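Protein AIR2 (PDB 3NYB) probably binds RNA through its zinc knuckles and partners a poly(A) RNA polymerase in the core of TRAMP, an RNA surveillance complex. Local coordinates at residues B[50-54]-B[55-59]. Residues are numbered along the deposited sequence; the frame is centred on the assembly and turned at random.
Sequences YNCGG and KGHFG. With ZN (zinc ion), chain D.
K55 carries the chain out of the G53-G54 turn and into the second half of a loop that closes where G59 lies on the ring of Y50 and where H57 and C52 share a zinc ion. Its own side chain, bent at chi2 and chi3, runs away from the 50-54 half towards solvent. At G56 the backbone turns with a positive phi of 103°, a conformation that glycine adopts readily, and a backbone hydrogen bond with I47 ties this corner to the incoming chain. H57 comes next and reaches back across the loop to the metal. With chi1 at 68°, CG is tucked in between the main-chain N and C, and the ring is directed inward so that NE2 of H57 meets the zinc at 2.4 Å. From the other side of the loop C52 SG also sits 2.4 Å from the zinc; because both bind the same ion, C52 SG lies 3.9 Å from NE2 of H57, at the edge of the ring and near its plane. This is the CCHC zinc knuckle of retroviral type, a short loop in which C49 and C62 complete the site. F58 turns its ring away from the first half of the loop and packs on I47 and on P201 of the poly(A) RNA polymerase chain. G59 then closes the loop over Y50: its CA lies 3.5 Å from the centroid of the Y50 ring, only 9° off the normal, a CH-pi contact squarely over one face. The peptide continues across that face, with G59 C 3.3 Å from CZ of Y50. The bare CA of G59 is what lets the backbone lie directly on the ring. Beyond the ring, the Y50 hydroxyl makes a weak hydrogen bond to D60, and Y50 also packs on N228 of the polymerase chain.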
ATOM      1  N   TYR B  50     -12.523  14.082   5.430  1.00 58.72           N
ATOM      2  CA  TYR B  50     -11.871  12.992   6.134  1.00 55.66           C
ATOM      3  C   TYR B  50     -12.238  12.972   7.606  1.00 59.89           C
ATOM      4  O   TYR B  50     -11.977  11.997   8.309  1.00 51.97           O
ATOM      5  CB  TYR B  50     -10.355  13.063   5.955  1.00 47.17           C
ATOM      6  CG  TYR B  50      -9.664  14.276   6.547  1.00 55.15           C
ATOM      7  CD1 TYR B  50      -9.715  14.542   7.909  1.00 55.39           C
ATOM      8  CD2 TYR B  50      -8.914  15.125   5.746  1.00 66.35           C
ATOM      9  CE1 TYR B  50      -9.060  15.635   8.449  1.00 60.22           C
ATOM     10  CE2 TYR B  50      -8.257  16.219   6.274  1.00 69.72           C
ATOM     11  CZ  TYR B  50      -8.332  16.473   7.625  1.00 67.15           C
ATOM     12  OH  TYR B  50      -7.674  17.566   8.143  1.00 63.76           O
ATOM     13  N   ASN B  51     -12.856  14.059   8.055  1.00 70.53           N
ATOM     14  CA  ASN B  51     -13.225  14.242   9.455  1.00 62.91           C
ATOM     15  C   ASN B  51     -14.615  13.697   9.761  1.00 62.36           C
ATOM     16  O   ASN B  51     -14.811  12.975  10.736  1.00 67.01           O
ATOM     17  CB  ASN B  51     -13.150  15.718   9.822  1.00 63.09           C
ATOM     18  CG  ASN B  51     -13.318  15.953  11.298  1.00 75.89           C
ATOM     19  OD1 ASN B  51     -13.984  16.898  11.716  1.00 89.49           O
ATOM     20  ND2 ASN B  51     -12.725  15.083  12.102  1.00 64.92           N
ATOM     21  N   CYS B  52     -15.579  14.067   8.928  1.00 63.87           N
ATOM     22  CA  CYS B  52     -16.902  13.465   8.945  1.00 62.11           C
ATOM     23  C   CYS B  52     -17.106  12.907   7.548  1.00 78.55           C
ATOM     24  O   CYS B  52     -16.684  13.521   6.568  1.00 90.65           O
ATOM     25  CB  CYS B  52     -17.967  14.516   9.235  1.00 53.47           C
ATOM     26  SG  CYS B  52     -18.415  15.478   7.778  1.00 75.19           S
ATOM     27  N   GLY B  53     -17.739  11.749   7.442  1.00 78.78           N
ATOM     28  CA  GLY B  53     -17.899  11.119   6.145  1.00 72.80           C
ATOM     29  C   GLY B  53     -18.754  11.930   5.191  1.00 74.04           C
ATOM     30  O   GLY B  53     -19.276  11.399   4.215  1.00 72.25           O
ATOM     31  N   GLY B  54     -18.891  13.222   5.470  1.00 77.56           N
ATOM     32  CA  GLY B  54     -19.765  14.092   4.702  1.00 78.45           C
ATOM     33  C   GLY B  54     -19.179  14.603   3.399  1.00 81.83           C
ATOM     34  O   GLY B  54     -17.965  14.761   3.268  1.00 69.02           O
ATOM     35  N   LYS B  55     -20.057  14.874   2.437  1.00 92.89           N
ATOM     36  CA  LYS B  55     -19.647  15.350   1.117  1.00 84.26           C
ATOM     37  C   LYS B  55     -19.802  16.859   0.985  1.00 85.99           C
ATOM     38  O   LYS B  55     -20.571  17.477   1.717  1.00 96.72           O
ATOM     39  CB  LYS B  55     -20.457  14.651   0.028  1.00 65.55           C
ATOM     40  CG  LYS B  55     -21.942  14.899   0.119  1.00 71.29           C
ATOM     41  CD  LYS B  55     -22.741  13.668  -0.283  1.00 83.62           C
ATOM     42  CE  LYS B  55     -22.377  13.182  -1.671  1.00 88.56           C
ATOM     43  NZ  LYS B  55     -23.200  12.001  -2.042  1.00 88.73           N
ATOM     44  N   GLY B  56     -19.057  17.447   0.050  1.00 81.40           N
ATOM     45  CA  GLY B  56     -19.161  18.865  -0.240  1.00 80.64           C
ATOM     46  C   GLY B  56     -18.054  19.732   0.331  1.00 81.96           C
ATOM     47  O   GLY B  56     -17.999  20.926   0.046  1.00 82.20           O
ATOM     48  N   HIS B  57     -17.172  19.147   1.135  1.00 83.08           N
ATOM     49  CA  HIS B  57     -16.075  19.904   1.734  1.00 79.10           C
ATOM     50  C   HIS B  57     -14.934  18.991   2.178  1.00 78.18           C
ATOM     51  O   HIS B  57     -15.137  17.800   2.417  1.00 76.50           O
ATOM     52  CB  HIS B  57     -16.581  20.715   2.928  1.00 75.67           C
ATOM     53  CG  HIS B  57     -17.000  19.876   4.091  1.00 78.44           C
ATOM     54  ND1 HIS B  57     -18.220  19.222   4.142  1.00 82.27           N
ATOM     55  CD2 HIS B  57     -16.373  19.574   5.251  1.00 78.26           C
ATOM     56  CE1 HIS B  57     -18.315  18.562   5.275  1.00 85.84           C
ATOM     57  NE2 HIS B  57     -17.204  18.755   5.971  1.00 84.38           N
ATOM     58  N   PHE B  58     -13.738  19.558   2.296  1.00 73.24           N
ATOM     59  CA  PHE B  58     -12.572  18.800   2.731  1.00 64.57           C
ATOM     60  C   PHE B  58     -12.516  18.607   4.242  1.00 78.08           C
ATOM     61  O   PHE B  58     -12.947  19.466   5.006  1.00 81.48           O
ATOM     62  CB  PHE B  58     -11.290  19.479   2.265  1.00 62.00           C
ATOM     63  CG  PHE B  58     -11.089  19.434   0.785  1.00 62.92           C
ATOM     64  CD1 PHE B  58     -11.066  18.223   0.114  1.00 65.72           C
ATOM     65  CD2 PHE B  58     -10.910  20.599   0.063  1.00 64.35           C
ATOM     66  CE1 PHE B  58     -10.878  18.174  -1.253  1.00 61.99           C
ATOM     67  CE2 PHE B  58     -10.720  20.558  -1.303  1.00 67.69           C
ATOM     68  CZ  PHE B  58     -10.702  19.339  -1.963  1.00 64.36           C
ATOM     69  N   GLY B  59     -11.959  17.477   4.663  1.00 89.90           N
ATOM     70  CA  GLY B  59     -11.841  17.160   6.073  1.00 96.79           C
ATOM     71  C   GLY B  59     -11.061  18.180   6.877  1.00 94.35           C
ATOM     72  O   GLY B  59     -11.152  18.227   8.105  1.00 89.56           O
TER
HETATM   73 ZN    ZN D2148     -16.832  17.231   7.824  1.00 82.44          ZN